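Local coordinates for protein putative oxidoreductase yhhX (Escherichia coli K-12, PDB 3F4L) that probably acts as an NADP+-dependent dehydrogenase of the Gfo/Idh/MocA family, with scyllo-inositol as a possible substrate, at residues 17-20 against 21-25; 299-302 against 303-307; 227-230 against 231-234. All coordinates share one frame; numbering follows the deposited sequence.

Interaction 1 (17-20 against 21-25)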
# COMPACT_ATOMS: atom_id res chain seq x y z
N TYR A 17 20.12 -22.92 6.27
CA TYR A 17 20.58 -21.56 6.00
C TYR A 17 22.00 -21.21 6.39
O TYR A 17 22.48 -20.13 6.04
CB TYR A 17 19.61 -20.57 6.64
CG TYR A 17 18.20 -20.72 6.10
CD1 TYR A 17 17.89 -20.35 4.79
CD2 TYR A 17 17.18 -21.24 6.90
CE1 TYR A 17 16.60 -20.48 4.29
CE2 TYR A 17 15.89 -21.38 6.41
CZ TYR A 17 15.60 -21.00 5.11
OH TYR A 17 14.32 -21.12 4.62
N HIS A 18 22.69 -22.10 7.09
CA HIS A 18 24.07 -21.83 7.47
C HIS A 18 25.09 -22.78 6.86
O HIS A 18 25.95 -22.36 6.08
CB HIS A 18 24.20 -21.86 9.00
CG HIS A 18 23.49 -20.74 9.69
ND1 HIS A 18 24.06 -19.50 9.87
CD2 HIS A 18 22.25 -20.67 10.24
CE1 HIS A 18 23.20 -18.71 10.49
NE2 HIS A 18 22.10 -19.40 10.73
N LEU A 19 24.99 -24.06 7.20
CA LEU A 19 25.95 -25.04 6.72
C LEU A 19 26.16 -25.12 5.21
O LEU A 19 27.31 -25.22 4.76
CB LEU A 19 25.60 -26.42 7.30
CG LEU A 19 26.37 -26.86 8.56
CD1 LEU A 19 26.85 -25.65 9.36
CD2 LEU A 19 25.51 -27.77 9.42
N PRO A 20 25.08 -25.06 4.41
CA PRO A 20 25.29 -25.13 2.96
C PRO A 20 26.27 -24.07 2.47
O PRO A 20 27.05 -24.29 1.54
CB PRO A 20 23.88 -24.92 2.40
CG PRO A 20 22.99 -25.50 3.47
CD PRO A 20 23.65 -24.97 4.74
N TYR A 21 26.23 -22.90 3.11
CA TYR A 21 27.08 -21.78 2.74
C TYR A 21 28.46 -21.82 3.39
O TYR A 21 29.47 -21.50 2.75
CB TYR A 21 26.36 -20.47 3.12
CG TYR A 21 25.09 -20.25 2.35
CD1 TYR A 21 25.12 -19.75 1.04
CD2 TYR A 21 23.86 -20.59 2.89
CE1 TYR A 21 23.97 -19.60 0.30
CE2 TYR A 21 22.68 -20.45 2.16
CZ TYR A 21 22.75 -19.95 0.87
OH TYR A 21 21.59 -19.80 0.15
N VAL A 22 28.50 -22.21 4.66
CA VAL A 22 29.75 -22.29 5.38
C VAL A 22 30.63 -23.43 4.87
O VAL A 22 31.85 -23.27 4.76
CB VAL A 22 29.49 -22.47 6.89
CG1 VAL A 22 30.81 -22.72 7.64
CG2 VAL A 22 28.80 -21.22 7.43
N LEU A 23 30.01 -24.56 4.54
CA LEU A 23 30.77 -25.70 4.04
C LEU A 23 31.27 -25.46 2.61
O LEU A 23 32.05 -26.25 2.08
CB LEU A 23 29.92 -26.98 4.10
CG LEU A 23 29.39 -27.32 5.50
CD1 LEU A 23 28.45 -28.54 5.42
CD2 LEU A 23 30.56 -27.60 6.44
N ASN A 24 30.83 -24.37 1.99
CA ASN A 24 31.28 -24.03 0.64
C ASN A 24 32.46 -23.04 0.74
O ASN A 24 32.99 -22.59 -0.28
CB ASN A 24 30.15 -23.39 -0.15
CG ASN A 24 30.05 -23.93 -1.58
OD1 ASN A 24 31.05 -24.05 -2.29
ND2 ASN A 24 28.83 -24.24 -2.00
N ARG A 25 32.84 -22.70 1.97
CA ARG A 25 33.93 -21.76 2.22
C ARG A 25 35.01 -22.39 3.10
O ARG A 25 35.52 -21.74 4.02
CB ARG A 25 33.39 -20.49 2.88
CG ARG A 25 32.31 -19.76 2.05
CD ARG A 25 31.63 -18.63 2.82
NE ARG A 25 30.53 -18.04 2.07
CZ ARG A 25 30.66 -17.41 0.91
NH1 ARG A 25 31.86 -17.30 0.35
NH2 ARG A 25 29.60 -16.91 0.29

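Interaction 2 (299-302 against 303-307)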
# COMPACT_ATOMS: atom_id res chain seq x y z
N GLY A 299 25.79 -16.46 2.13
CA GLY A 299 27.12 -16.69 2.67
C GLY A 299 27.94 -15.42 2.78
O GLY A 299 29.00 -15.41 3.40
N ARG A 300 27.44 -14.35 2.17
CA ARG A 300 28.15 -13.08 2.23
C ARG A 300 28.18 -12.55 3.66
O ARG A 300 28.98 -11.68 3.98
CB ARG A 300 27.50 -12.09 1.25
CG ARG A 300 27.96 -12.38 -0.19
CD ARG A 300 27.01 -11.88 -1.27
NE ARG A 300 26.87 -10.44 -1.29
CZ ARG A 300 26.18 -9.77 -2.22
NH1 ARG A 300 25.58 -10.44 -3.20
NH2 ARG A 300 26.10 -8.44 -2.16
N VAL A 301 27.33 -13.11 4.52
CA VAL A 301 27.29 -12.74 5.93
C VAL A 301 28.60 -13.25 6.53
O VAL A 301 29.27 -12.54 7.29
CB VAL A 301 26.10 -13.42 6.67
CG1 VAL A 301 26.28 -13.27 8.18
CG2 VAL A 301 24.77 -12.79 6.23
N TYR A 302 28.97 -14.47 6.19
CA TYR A 302 30.20 -15.04 6.71
C TYR A 302 31.43 -14.37 6.09
O TYR A 302 32.47 -14.25 6.74
CB TYR A 302 30.23 -16.55 6.51
CG TYR A 302 29.28 -17.29 7.45
CD1 TYR A 302 27.95 -17.51 7.10
CD2 TYR A 302 29.72 -17.70 8.71
CE1 TYR A 302 27.06 -18.14 7.99
CE2 TYR A 302 28.84 -18.33 9.60
CZ TYR A 302 27.52 -18.55 9.24
OH TYR A 302 26.68 -19.15 10.12
N ASP A 303 31.31 -13.92 4.85
CA ASP A 303 32.44 -13.24 4.22
C ASP A 303 32.66 -11.91 4.94
O ASP A 303 33.78 -11.43 5.03
CB ASP A 303 32.19 -13.00 2.72
CG ASP A 303 32.03 -14.29 1.93
OD1 ASP A 303 32.72 -15.27 2.25
OD2 ASP A 303 31.21 -14.33 0.98
N ALA A 304 31.58 -11.33 5.47
CA ALA A 304 31.68 -10.06 6.20
C ALA A 304 32.28 -10.30 7.58
O ALA A 304 33.13 -9.53 8.05
CB ALA A 304 30.30 -9.41 6.34
N LEU A 305 31.83 -11.36 8.24
CA LEU A 305 32.34 -11.70 9.57
C LEU A 305 33.84 -12.01 9.46
O LEU A 305 34.62 -11.69 10.36
CB LEU A 305 31.59 -12.91 10.13
CG LEU A 305 30.34 -12.61 10.97
CD1 LEU A 305 29.56 -11.48 10.37
CD2 LEU A 305 29.47 -13.86 11.04
N TYR A 306 34.24 -12.62 8.35
CA TYR A 306 35.65 -12.92 8.13
C TYR A 306 36.46 -11.62 8.19
O TYR A 306 37.41 -11.50 8.96
CB TYR A 306 35.85 -13.57 6.77
CG TYR A 306 37.26 -14.07 6.56
CD1 TYR A 306 37.69 -15.26 7.14
CD2 TYR A 306 38.18 -13.32 5.83
CE1 TYR A 306 39.00 -15.68 7.02
CE2 TYR A 306 39.50 -13.74 5.70
CZ TYR A 306 39.90 -14.93 6.30
OH TYR A 306 41.21 -15.36 6.19
N GLN A 307 36.07 -10.65 7.36
CA GLN A 307 36.77 -9.37 7.30
C GLN A 307 36.74 -8.67 8.65
O GLN A 307 37.76 -8.17 9.12
CB GLN A 307 36.15 -8.47 6.23
CG GLN A 307 36.26 -9.02 4.82
CD GLN A 307 35.95 -7.97 3.77
OE1 GLN A 307 35.93 -8.25 2.56
NE2 GLN A 307 35.71 -6.74 4.22

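Interaction 3 (227-230 against 231-234)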
# COMPACT_ATOMS: atom_id res chain seq x y z
N HIS A 227 -1.11 -13.72 4.63
CA HIS A 227 -1.15 -15.12 4.22
C HIS A 227 -2.37 -15.33 3.34
O HIS A 227 -2.78 -16.46 3.09
CB HIS A 227 -1.23 -16.05 5.44
CG HIS A 227 0.04 -16.12 6.23
ND1 HIS A 227 0.52 -15.05 6.96
CD2 HIS A 227 0.93 -17.12 6.41
CE1 HIS A 227 1.65 -15.40 7.55
NE2 HIS A 227 1.92 -16.65 7.23
N LEU A 228 -2.96 -14.23 2.86
CA LEU A 228 -4.15 -14.32 2.02
C LEU A 228 -4.03 -13.50 0.74
O LEU A 228 -4.80 -12.59 0.50
CB LEU A 228 -5.38 -13.87 2.82
CG LEU A 228 -5.72 -14.74 4.04
CD1 LEU A 228 -6.82 -14.07 4.85
CD2 LEU A 228 -6.16 -16.13 3.56
N VAL A 229 -3.04 -13.85 -0.08
CA VAL A 229 -2.78 -13.16 -1.33
C VAL A 229 -2.69 -14.19 -2.45
O VAL A 229 -1.64 -14.80 -2.66
CB VAL A 229 -1.47 -12.33 -1.24
CG1 VAL A 229 -1.11 -11.71 -2.59
CG2 VAL A 229 -1.62 -11.25 -0.19
N LYS A 230 -3.79 -14.40 -3.15
CA LYS A 230 -3.84 -15.37 -4.23
C LYS A 230 -3.05 -14.89 -5.44
O LYS A 230 -2.37 -15.67 -6.09
CB LYS A 230 -5.29 -15.66 -4.61
CG LYS A 230 -5.45 -16.86 -5.53
CD LYS A 230 -4.93 -18.14 -4.87
CE LYS A 230 -5.23 -19.36 -5.74
NZ LYS A 230 -4.81 -20.65 -5.12
N ILE A 231 -3.14 -13.60 -5.75
CA ILE A 231 -2.38 -13.05 -6.87
C ILE A 231 -1.34 -12.10 -6.27
O ILE A 231 -1.68 -11.04 -5.76
CB ILE A 231 -3.28 -12.24 -7.83
CG1 ILE A 231 -4.31 -13.17 -8.49
CG2 ILE A 231 -2.40 -11.59 -8.89
CD1 ILE A 231 -5.34 -12.42 -9.33
N ASP A 232 -0.08 -12.51 -6.34
CA ASP A 232 1.02 -11.73 -5.77
C ASP A 232 1.23 -10.31 -6.26
O ASP A 232 0.94 -9.97 -7.41
CB ASP A 232 2.35 -12.48 -5.93
CG ASP A 232 2.58 -13.51 -4.84
OD1 ASP A 232 2.32 -13.20 -3.66
OD2 ASP A 232 3.04 -14.62 -5.15
N TYR A 233 1.74 -9.48 -5.35
CA TYR A 233 2.07 -8.10 -5.64
C TYR A 233 3.52 -8.18 -6.13
O TYR A 233 4.14 -9.24 -6.10
CB TYR A 233 2.11 -7.23 -4.37
CG TYR A 233 0.82 -7.00 -3.63
CD1 TYR A 233 0.29 -7.97 -2.77
CD2 TYR A 233 0.15 -5.78 -3.74
CE1 TYR A 233 -0.88 -7.72 -2.04
CE2 TYR A 233 -1.01 -5.52 -3.02
CZ TYR A 233 -1.52 -6.49 -2.17
OH TYR A 233 -2.66 -6.21 -1.45
N PRO A 234 4.07 -7.06 -6.61
CA PRO A 234 5.46 -7.12 -7.03
C PRO A 234 6.21 -7.32 -5.70
O PRO A 234 5.67 -6.96 -4.65
CB PRO A 234 5.71 -5.73 -7.61
CG PRO A 234 4.38 -5.38 -8.19
CD PRO A 234 3.39 -5.86 -7.15
O HOH W 1 0.97 -14.87 -2.04

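Interaction 1 (17-20 against 21-25)
The carbonyl oxygen of His18 receives two successive amides, those of Tyr21 and Val22. From Val22 N to His18 O the bond is 2.9 Å long and fairly straight (163° at the hydrogen), with the donor in the carbonyl plane. That from Tyr21 N to His18 O is 3.0 Å but bent to 131°, hence weak. Between His18 and Tyr21 in sequence stands Pro20, whose ring nitrogen has no hydrogen to give to the preceding turn, and the helix kinks there.

Tyr21 can be followed outward. Its CB rests 3.5 Å from His18 O, and CG comes next to the carbonyl carbon of Pro20. Because CG is anti to the carbonyl carbon (chi1 -65°), the ring is carried back beside the preceding turn: CD2 comes 3.5 Å from Tyr17 O and CE2 3.9 Å from that same Tyr17 O, while His18 O sits at the ring edge, near its plane. The hydroxyl ends in a weak hydrogen bond with Gln253. A tyrosine suits this place, its ring lying against backbone carbonyls and its polar tip extending to a neighbouring helix.

All this belongs to helix 12-22, the crossover of the first beta-alpha-beta unit of the Rossmann fold, between parallel strands 3-8 and 29-35. Leu19 and Val22 turn apolar groups to Ile34 and Val31 of the second strand, a buried setting that suits branched aliphatic residues.

Beyond the kink, Leu23 N donates to Leu19 O over 2.8 Å. The side chain of Leu23 folds back over the same carbonyl, CG lying 3.0 Å from Leu19 O, before its CD1 reaches Leu19 CB at 4.0 Å. The chain then leaves through a type I turn from Val22 to Arg25, where Asn24 leans its CB on the Pro20 oxygen.

Interaction 2 (299-302 against 303-307)
Asp303 folds its carboxylate back over the first turn, placing OD2 3.5 Å from Arg300 CA, while its amide donates to Gly299 O at 3.1 Å (148° at the hydrogen). With CG anti to the carbonyl carbon (chi1 -63°), the acid stays near the start of helix 300-311, where negative charge is probably favourable to the helix dipole. It does not pair with Arg300: NE of Arg300 remains 6.3 Å from Asp303 OD2, and of the Arg300 side chain it is the aliphatic CG that comes nearest the acid. Instead, OD1 forms a salt bridge with Arg25. Cutting Asp303 back to an alanine is likely to cost the Arg25 guanidinium its partner here, leaving it to rely on Asp297.

Two residues further, Leu305 N donates to Val301 O over 3.0 Å, and Leu305 CD1 curls to 3.3 Å from the same Val301 O, meeting Val301 CG1 at 4.3 Å. These branched aliphatic side chains suit the buried flank.

Although the helix belongs to the sequence range of the C-terminal domain, it lies against the Rossmann sheet: Tyr302 packs on Phe7, Val70 and Leu93, Leu305 on Leu68 and Leu93, and Tyr306 on Ile3, spanning strands 3-8, 66-71 and 91-94.

Interaction 3 (227-230 against 231-234)
Val229 and Tyr233 meet through two first torsions. In Val229, CG1 stands opposite the backbone nitrogen (chi1 174°) and points into the bend of the chain; in Tyr233, CG lies beside the backbone nitrogen and anti to the carbonyl carbon (chi1 -66°), which swings the ring back to the valine. The two side chains cross at about a right angle. Val229 CG1 approaches Tyr233 CD1 to 4.0 Å, and the other methyl, Val229 CG2, reaches Tyr233 CE1 at 4.1 Å, so both branches of the valine meet the CD1-CE1 part of the ring. Valine fits because its fork offers two methyls from a short stem.

The same CG1 also fills the inside of the bend. It lies 3.3 Å from Ile231 O and 3.9 Å from Asp232 OD1, an apolar group enclosed by the backbone and side chain that follow it.

The polar side of the bend is closed by water. A single molecule donates to both ends, 2.7 Å from Val229 O and 2.7 Å from Asp232 OD1, joining a backbone carbonyl to the carboxylate three residues on. An aspartate suits this position, since its carboxylate can accept the water's hydrogen at an exposed place.

At the tip of the bend, Lys230 and Ile231 turn to the second subunit. Lys230 NZ is hydrogen-bonded to Thr286 of that subunit, and Ile231 packs on its Ile246; the Tyr233 ring stacks on His152 of its own chain and also meets His239 of the second subunit.

The bend lies in the connection between strands 219-225 and 236-240, which are separated in the mixed sheet by strand 146-152, so the loop passes from one flank of that central strand to the other while its outer edge meets the second subunit.

In the fold
Interactions 1 and 2 touch, their centres about 11 Å apart, although one belongs to the Rossmann range and the other to the C-terminal range. Beside the Arg25-Asp303 salt bridge, His18 ND1 lies 2.7 Å from Tyr302 OH in a probable hydrogen bond, and Val22 CG2 packs 3.5 Å from Tyr302 CZ. The other nitrogen of His18, NE2, is hydrogen-bonded to Glu95, which belongs to the Glu-Lys-Pro sequence familiar in this family, so the junction probably borders the cofactor region. Interaction 3 stands apart, its centre about 31 Å from that of interaction 1 and about 33 Å from that of interaction 2, and serves the subunit interface instead.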